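Local atomic coordinates of telomeric DNA-binding factor trf1 (Schizosaccharomyces pombe, PDB entry 6K5S), a protein that probably binds telomeric DNA as a dimer, its all-helical TRF-type domain bringing two copies of the protein together. Residues N18-I23 and F90-Y95; S32-N37 and M44-V49. All coordinates share one frame; numbering follows the deposited sequence.

Contact 1. Residues N18-I23 and F90-Y95; sequences NIILSI and FLAAVY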
ATOM      1  N   ASN A  18      10.489   2.675  -1.514  1.00  9.10           N
ATOM      2  CA  ASN A  18      11.623   1.990  -2.130  1.00 11.75           C
ATOM      3  C   ASN A  18      11.391   1.776  -3.627  1.00  9.76           C
ATOM      4  O   ASN A  18      12.293   1.993  -4.442  1.00 11.50           O
ATOM      5  CB  ASN A  18      11.862   0.655  -1.419  1.00 10.29           C
ATOM      6  CG  ASN A  18      12.445   0.814   0.015  1.00 12.86           C
ATOM      7  OD1 ASN A  18      13.054   1.825   0.360  1.00 15.65           O
ATOM      8  ND2 ASN A  18      12.297  -0.228   0.819  1.00 14.75           N
ATOM      9  N   ILE A  19      10.194   1.356  -4.008  1.00  8.77           N
ATOM     10  CA  ILE A  19       9.920   1.144  -5.427  1.00 11.06           C
ATOM     11  C   ILE A  19      10.048   2.461  -6.193  1.00 12.46           C
ATOM     12  O   ILE A  19      10.665   2.526  -7.264  1.00 10.37           O
ATOM     13  CB  ILE A  19       8.535   0.500  -5.607  1.00 10.60           C
ATOM     14  CG1 ILE A  19       8.548  -0.931  -5.045  1.00 10.07           C
ATOM     15  CG2 ILE A  19       8.111   0.541  -7.057  1.00  9.54           C
ATOM     16  CD1 ILE A  19       7.148  -1.558  -4.892  1.00  9.52           C
ATOM     17  N   ILE A  20       9.473   3.536  -5.647  1.00  9.92           N
ATOM     18  CA  ILE A  20       9.543   4.828  -6.321  1.00 12.07           C
ATOM     19  C   ILE A  20      10.997   5.285  -6.457  1.00 13.06           C
ATOM     20  O   ILE A  20      11.427   5.754  -7.521  1.00 11.59           O
ATOM     21  CB  ILE A  20       8.677   5.852  -5.559  1.00  9.48           C
ATOM     22  CG1 ILE A  20       7.218   5.433  -5.629  1.00 13.24           C
ATOM     23  CG2 ILE A  20       8.913   7.284  -6.077  1.00 11.43           C
ATOM     24  CD1 ILE A  20       6.347   6.166  -4.640  1.00 10.54           C
ATOM     25  N   LEU A  21      11.781   5.141  -5.387  1.00 12.69           N
ATOM     26  CA  LEU A  21      13.168   5.585  -5.439  1.00 15.08           C
ATOM     27  C   LEU A  21      13.957   4.812  -6.486  1.00 19.22           C
ATOM     28  O   LEU A  21      14.786   5.386  -7.202  1.00 20.26           O
ATOM     29  CB  LEU A  21      13.829   5.426  -4.078  1.00 15.05           C
ATOM     30  CG  LEU A  21      13.342   6.520  -3.139  1.00 13.91           C
ATOM     31  CD1 LEU A  21      13.669   6.116  -1.687  1.00 15.45           C
ATOM     32  CD2 LEU A  21      13.963   7.839  -3.536  1.00 13.91           C
ATOM     33  N   SER A  22      13.692   3.520  -6.606  1.00 13.28           N
ATOM     34  CA  SER A  22      14.446   2.708  -7.547  1.00 21.36           C
ATOM     35  C   SER A  22      13.934   2.861  -8.973  1.00 20.57           C
ATOM     36  O   SER A  22      14.705   2.676  -9.921  1.00 20.41           O
ATOM     37  CB  SER A  22      14.423   1.246  -7.106  1.00 22.13           C
ATOM     38  OG  SER A  22      13.154   0.676  -7.325  1.00 29.76           O
ATOM     39  N   ILE A  23      12.661   3.219  -9.161  1.00 14.55           N
ATOM     40  CA  ILE A  23      12.203   3.541 -10.508  1.00 16.91           C
ATOM     41  C   ILE A  23      12.740   4.901 -10.936  1.00 18.95           C
ATOM     42  O   ILE A  23      13.386   5.027 -11.987  1.00 21.77           O
ATOM     43  CB  ILE A  23      10.669   3.475 -10.609  1.00 17.93           C
ATOM     44  CG1 ILE A  23      10.183   2.035 -10.517  1.00 15.21           C
ATOM     45  CG2 ILE A  23      10.198   4.072 -11.950  1.00 18.91           C
ATOM     46  CD1 ILE A  23       8.657   1.907 -10.562  1.00 13.80           C
ATOM     47  N   PHE A  90      10.354  13.718  -2.669  1.00 10.02           N
ATOM     48  CA  PHE A  90      11.117  14.774  -3.329  1.00 10.09           C
ATOM     49  C   PHE A  90      11.418  14.403  -4.776  1.00 14.88           C
ATOM     50  O   PHE A  90      11.244  15.227  -5.688  1.00 13.22           O
ATOM     51  CB  PHE A  90      12.409  15.037  -2.564  1.00 12.54           C
ATOM     52  CG  PHE A  90      13.071  16.337  -2.919  1.00 15.54           C
ATOM     53  CD1 PHE A  90      13.850  16.440  -4.067  1.00 14.52           C
ATOM     54  CD2 PHE A  90      12.934  17.452  -2.095  1.00 12.46           C
ATOM     55  CE1 PHE A  90      14.473  17.635  -4.394  1.00 14.64           C
ATOM     56  CE2 PHE A  90      13.552  18.654  -2.429  1.00 12.11           C
ATOM     57  CZ  PHE A  90      14.325  18.736  -3.572  1.00 11.25           C
ATOM     58  N   LEU A  91      11.838  13.154  -5.003  1.00 11.50           N
ATOM     59  CA  LEU A  91      12.179  12.712  -6.349  1.00 15.97           C
ATOM     60  C   LEU A  91      10.942  12.644  -7.234  1.00 13.92           C
ATOM     61  O   LEU A  91      10.999  13.003  -8.419  1.00 15.60           O
ATOM     62  CB  LEU A  91      12.896  11.361  -6.275  1.00 13.47           C
ATOM     63  CG  LEU A  91      13.529  10.811  -7.552  1.00 19.99           C
ATOM     64  CD1 LEU A  91      14.444  11.861  -8.192  1.00 21.51           C
ATOM     65  CD2 LEU A  91      14.292   9.542  -7.233  1.00 23.15           C
ATOM     66  N   ALA A  92       9.807  12.219  -6.672  1.00 13.18           N
ATOM     67  CA  ALA A  92       8.575  12.181  -7.457  1.00 11.68           C
ATOM     68  C   ALA A  92       8.100  13.587  -7.781  1.00 17.20           C
ATOM     69  O   ALA A  92       7.607  13.844  -8.889  1.00 16.02           O
ATOM     70  CB  ALA A  92       7.488  11.417  -6.711  1.00 14.89           C
ATOM     71  N   ALA A  93       8.232  14.513  -6.822  1.00 14.35           N
ATOM     72  CA  ALA A  93       7.935  15.918  -7.108  1.00 13.83           C
ATOM     73  C   ALA A  93       8.759  16.432  -8.284  1.00 16.80           C
ATOM     74  O   ALA A  93       8.226  17.098  -9.185  1.00 15.87           O
ATOM     75  CB  ALA A  93       8.189  16.794  -5.876  1.00 11.47           C
ATOM     76  N   VAL A  94      10.067  16.163  -8.283  1.00 11.73           N
ATOM     77  CA  VAL A  94      10.898  16.758  -9.334  1.00 19.96           C
ATOM     78  C   VAL A  94      10.683  16.081 -10.682  1.00 23.38           C
ATOM     79  O   VAL A  94      10.923  16.700 -11.729  1.00 20.85           O
ATOM     80  CB  VAL A  94      12.407  16.762  -9.004  1.00 17.17           C
ATOM     81  CG1 VAL A  94      12.732  17.703  -7.820  1.00 13.25           C
ATOM     82  CG2 VAL A  94      12.949  15.379  -8.800  1.00 24.13           C
ATOM     83  N   TYR A  95      10.212  14.839 -10.701  1.00 21.04           N
ATOM     84  CA  TYR A  95       9.820  14.210 -11.956  1.00 22.73           C
ATOM     85  C   TYR A  95       8.357  14.462 -12.308  1.00 19.44           C
ATOM     86  O   TYR A  95       7.891  13.980 -13.347  1.00 28.58           O
ATOM     87  CB  TYR A  95      10.113  12.710 -11.900  1.00 16.66           C
ATOM     88  CG  TYR A  95      11.493  12.363 -12.385  1.00 21.19           C
ATOM     89  CD1 TYR A  95      11.811  12.414 -13.745  1.00 22.89           C
ATOM     90  CD2 TYR A  95      12.489  12.010 -11.499  1.00 21.40           C
ATOM     91  CE1 TYR A  95      13.079  12.115 -14.194  1.00 24.35           C
ATOM     92  CE2 TYR A  95      13.756  11.700 -11.937  1.00 26.20           C
ATOM     93  CZ  TYR A  95      14.046  11.752 -13.293  1.00 27.39           C
ATOM     94  OH  TYR A  95      15.310  11.451 -13.735  1.00 27.91           O
TER
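Leu-21 and Leu-91 meet methyl to methyl across two helices, CD2 of Leu-21 lying 4.1 Å from CD2 of Leu-91, with the two branched ends slanting past each other. The two leucines arrive with different first torsions. In Leu-21 CG is anti to the carbonyl carbon (chi1 -75°), which carries the branch across to the neighbouring helix although the CB itself is not aimed there. Leu-91 does point its CB at helix 10-24; its CG is anti to the backbone N (chi1 -171°), and the same CD2 also comes to 4.2 Å from the backbone O of Leu-21. Its other methyl, CD1, sits at the edge of the Tyr-95 ring and in the ring plane, leaving CD2 against helix 10-24 and CD1 against Tyr-95.

A second, looser pair lies alongside: CG2 of Ile-20 approaches CB of Ala-92 at 4.4 Å. Ile-20 also packs on Met-50 and Phe-53 of helix 41-60. No hydrogen bond crosses between the segments. Ser-22 turns its hydroxyl back instead, OG donating at 3.1 Å to Ile-19 O, an oxygen that also accepts the helical bond from Ile-23 N. Ile-19, Ser-22 and Ile-23 also pack on the second subunit. The arrangement is apolar helix-helix packing within the all-helical TRF domain, joining helix 10-24 to the C-terminal end of helix 76-94.

Contact 2. Residues S32-N37 and M44-V49; sequences SAIVTN and MAFTKV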
ATOM      1  N   SER A  32      12.405   9.463 -16.948  1.00 23.72           N
ATOM      2  CA  SER A  32      11.502  10.386 -17.634  1.00 22.51           C
ATOM      3  C   SER A  32      10.563   9.635 -18.560  1.00 19.37           C
ATOM      4  O   SER A  32       9.367   9.939 -18.620  1.00 18.78           O
ATOM      5  CB  SER A  32      12.287  11.438 -18.407  1.00 23.39           C
ATOM      6  OG  SER A  32      13.160  12.125 -17.538  1.00 24.19           O
ATOM      7  N   ALA A  33      11.086   8.635 -19.275  1.00 22.58           N
ATOM      8  CA  ALA A  33      10.239   7.832 -20.152  1.00 23.77           C
ATOM      9  C   ALA A  33       9.102   7.185 -19.375  1.00 24.63           C
ATOM     10  O   ALA A  33       7.950   7.189 -19.823  1.00 26.06           O
ATOM     11  CB  ALA A  33      11.073   6.770 -20.863  1.00 24.73           C
ATOM     12  N   ILE A  34       9.407   6.638 -18.198  1.00 20.32           N
ATOM     13  CA  ILE A  34       8.388   5.941 -17.428  1.00 18.84           C
ATOM     14  C   ILE A  34       7.263   6.901 -17.053  1.00 18.71           C
ATOM     15  O   ILE A  34       6.076   6.602 -17.253  1.00 20.19           O
ATOM     16  CB  ILE A  34       9.056   5.272 -16.209  1.00 18.25           C
ATOM     17  CG1 ILE A  34      10.036   4.203 -16.711  1.00 21.51           C
ATOM     18  CG2 ILE A  34       8.031   4.691 -15.268  1.00 17.45           C
ATOM     19  CD1 ILE A  34      10.839   3.499 -15.644  1.00 20.38           C
ATOM     20  N   VAL A  35       7.618   8.104 -16.597  1.00 18.00           N
ATOM     21  CA  VAL A  35       6.604   9.049 -16.141  1.00 20.45           C
ATOM     22  C   VAL A  35       5.818   9.622 -17.315  1.00 23.69           C
ATOM     23  O   VAL A  35       4.596   9.791 -17.230  1.00 25.30           O
ATOM     24  CB  VAL A  35       7.251  10.162 -15.298  1.00 21.95           C
ATOM     25  CG1 VAL A  35       6.237  11.251 -14.995  1.00 20.64           C
ATOM     26  CG2 VAL A  35       7.782   9.586 -14.005  1.00 21.13           C
ATOM     27  N   THR A  36       6.492   9.918 -18.425  1.00 22.48           N
ATOM     28  CA  THR A  36       5.849  10.552 -19.575  1.00 25.14           C
ATOM     29  C   THR A  36       5.171   9.568 -20.529  1.00 31.49           C
ATOM     30  O   THR A  36       4.622  10.009 -21.545  1.00 35.75           O
ATOM     31  CB  THR A  36       6.862  11.399 -20.363  1.00 23.62           C
ATOM     32  OG1 THR A  36       7.865  10.566 -20.953  1.00 28.40           O
ATOM     33  CG2 THR A  36       7.538  12.411 -19.469  1.00 23.20           C
ATOM     34  N   ASN A  37       5.177   8.265 -20.245  1.00 27.95           N
ATOM     35  CA  ASN A  37       4.472   7.275 -21.070  1.00 27.89           C
ATOM     36  C   ASN A  37       3.675   6.341 -20.173  1.00 28.24           C
ATOM     37  O   ASN A  37       4.038   5.172 -19.975  1.00 24.78           O
ATOM     38  CB  ASN A  37       5.432   6.491 -21.960  1.00 29.29           C
ATOM     39  CG  ASN A  37       6.129   7.376 -22.962  1.00 33.38           C
ATOM     40  OD1 ASN A  37       7.349   7.534 -22.930  1.00 33.24           O
ATOM     41  ND2 ASN A  37       5.349   7.981 -23.859  1.00 36.89           N
ATOM     42  N   MET A  44       2.611   1.978 -16.724  1.00 14.00           N
ATOM     43  CA  MET A  44       1.379   1.550 -16.077  1.00 16.52           C
ATOM     44  C   MET A  44       1.646   1.044 -14.667  1.00 16.21           C
ATOM     45  O   MET A  44       0.841   1.270 -13.756  1.00 16.96           O
ATOM     46  CB  MET A  44       0.705   0.432 -16.889  1.00 15.84           C
ATOM     47  CG  MET A  44       0.107   0.833 -18.238  1.00 23.94           C
ATOM     48  SD  MET A  44      -0.514  -0.666 -19.077  1.00 25.57           S
ATOM     49  CE  MET A  44      -1.424  -1.386 -17.716  1.00 21.42           C
ATOM     50  N   ALA A  45       2.747   0.310 -14.482  1.00 14.73           N
ATOM     51  CA  ALA A  45       3.091  -0.189 -13.154  1.00 13.36           C
ATOM     52  C   ALA A  45       3.467   0.962 -12.230  1.00 13.17           C
ATOM     53  O   ALA A  45       3.102   0.961 -11.046  1.00 14.75           O
ATOM     54  CB  ALA A  45       4.234  -1.198 -13.256  1.00 13.14           C
ATOM     55  N   PHE A  46       4.180   1.960 -12.757  1.00 11.06           N
ATOM     56  CA  PHE A  46       4.501   3.144 -11.963  1.00 13.41           C
ATOM     57  C   PHE A  46       3.239   3.901 -11.568  1.00 15.17           C
ATOM     58  O   PHE A  46       3.126   4.368 -10.428  1.00 13.99           O
ATOM     59  CB  PHE A  46       5.459   4.052 -12.738  1.00 13.41           C
ATOM     60  CG  PHE A  46       5.816   5.326 -12.021  1.00 16.08           C
ATOM     61  CD1 PHE A  46       6.706   5.316 -10.967  1.00 16.14           C
ATOM     62  CD2 PHE A  46       5.249   6.541 -12.401  1.00 16.26           C
ATOM     63  CE1 PHE A  46       7.046   6.496 -10.303  1.00 14.50           C
ATOM     64  CE2 PHE A  46       5.588   7.732 -11.733  1.00 20.78           C
ATOM     65  CZ  PHE A  46       6.487   7.697 -10.683  1.00 14.04           C
ATOM     66  N   THR A  47       2.267   4.017 -12.485  1.00 12.13           N
ATOM     67  CA  THR A  47       1.036   4.738 -12.160  1.00 17.61           C
ATOM     68  C   THR A  47       0.281   4.088 -11.002  1.00 14.19           C
ATOM     69  O   THR A  47      -0.199   4.791 -10.107  1.00 16.88           O
ATOM     70  CB  THR A  47       0.133   4.859 -13.382  1.00 18.81           C
ATOM     71  OG1 THR A  47       0.776   5.706 -14.336  1.00 18.20           O
ATOM     72  CG2 THR A  47      -1.203   5.484 -12.989  1.00 18.82           C
ATOM     73  N   LYS A  48       0.197   2.757 -10.972  1.00 12.03           N
ATOM     74  CA  LYS A  48      -0.481   2.084  -9.863  1.00 15.24           C
ATOM     75  C   LYS A  48       0.291   2.245  -8.550  1.00 13.03           C
ATOM     76  O   LYS A  48      -0.310   2.438  -7.483  1.00  9.29           O
ATOM     77  CB  LYS A  48      -0.687   0.610 -10.193  1.00 16.01           C
ATOM     78  CG  LYS A  48      -1.515   0.386 -11.469  1.00 18.32           C
ATOM     79  CD  LYS A  48      -1.683  -1.094 -11.728  1.00 19.94           C
ATOM     80  CE  LYS A  48      -2.783  -1.358 -12.727  1.00 23.08           C
ATOM     81  NZ  LYS A  48      -2.410  -0.855 -14.065  1.00 27.41           N
ATOM     82  N   VAL A  49       1.615   2.129  -8.605  1.00 10.55           N
ATOM     83  CA  VAL A  49       2.442   2.383  -7.422  1.00 10.78           C
ATOM     84  C   VAL A  49       2.232   3.809  -6.922  1.00 11.24           C
ATOM     85  O   VAL A  49       2.053   4.040  -5.717  1.00 10.79           O
ATOM     86  CB  VAL A  49       3.922   2.105  -7.737  1.00 11.38           C
ATOM     87  CG1 VAL A  49       4.809   2.642  -6.634  1.00  9.01           C
ATOM     88  CG2 VAL A  49       4.123   0.592  -7.904  1.00 13.46           C
TER
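Phe-46 receives two aliphatic side chains from helix 28-36, one near the root of its ring and one near the far end. Ile-34 brings CG2 to 3.7 Å from Phe-46 CB and 4.0 Å from its CG, the two side chains crossing at about a right angle. Val-35 reaches the distal part, its CG2 lying 3.7 Å from CE2 of Phe-46; both methyls approach the ring obliquely. With CG anti to its backbone N (chi1 178°), Phe-46 carries its ring away from its own backbone and across segment 32-37, which puts CE2 and CZ by Val-35 while CB and CG lie by Ile-34. Two consecutive helices, 28-36 and 41-60, meet here at a steep angle across a short connection, within the all-helical TRF fold. Ile-23 and Leu-24 of helix 10-24 also pack on Phe-46, so the tight part is shared by three helices.

Toward solvent the contact thins out. The exposed Met-44 directs its CB away from helix 28-36, and its nearest approach to segment 32-37 is Met-44 CG to Asn-37 O, 6.1 Å. Thr-36, likewise exposed, bonds within its own helix: OG1 donates to Ser-32 O at 2.8 Å from above the carbonyl plane, while the backbone N of Thr-36 donates to that same oxygen.

From the N terminus, helix 10-24 supplies segment 18-23 and is followed by helix 28-36, then helix 41-60, then helix 76-94, which ends in segment 90-95. Contact 2 closes a short loop, six residues between its segments; contact 1 closes a long one of 66 residues that encloses the whole of contact 2. The loops therefore nest without crossing. The centres of the two contacts lie about 11 Å apart and the contacts touch directly: Ile-23 CG2 is 3.8 Å from Ile-34 CD1, and Ile-20 CG1 is 3.8 Å from Val-49 CG1. Tyr-95 also packs on Ser-32 and Val-35. Four successive helices are thus tied together, with both contacts bordering the second subunit.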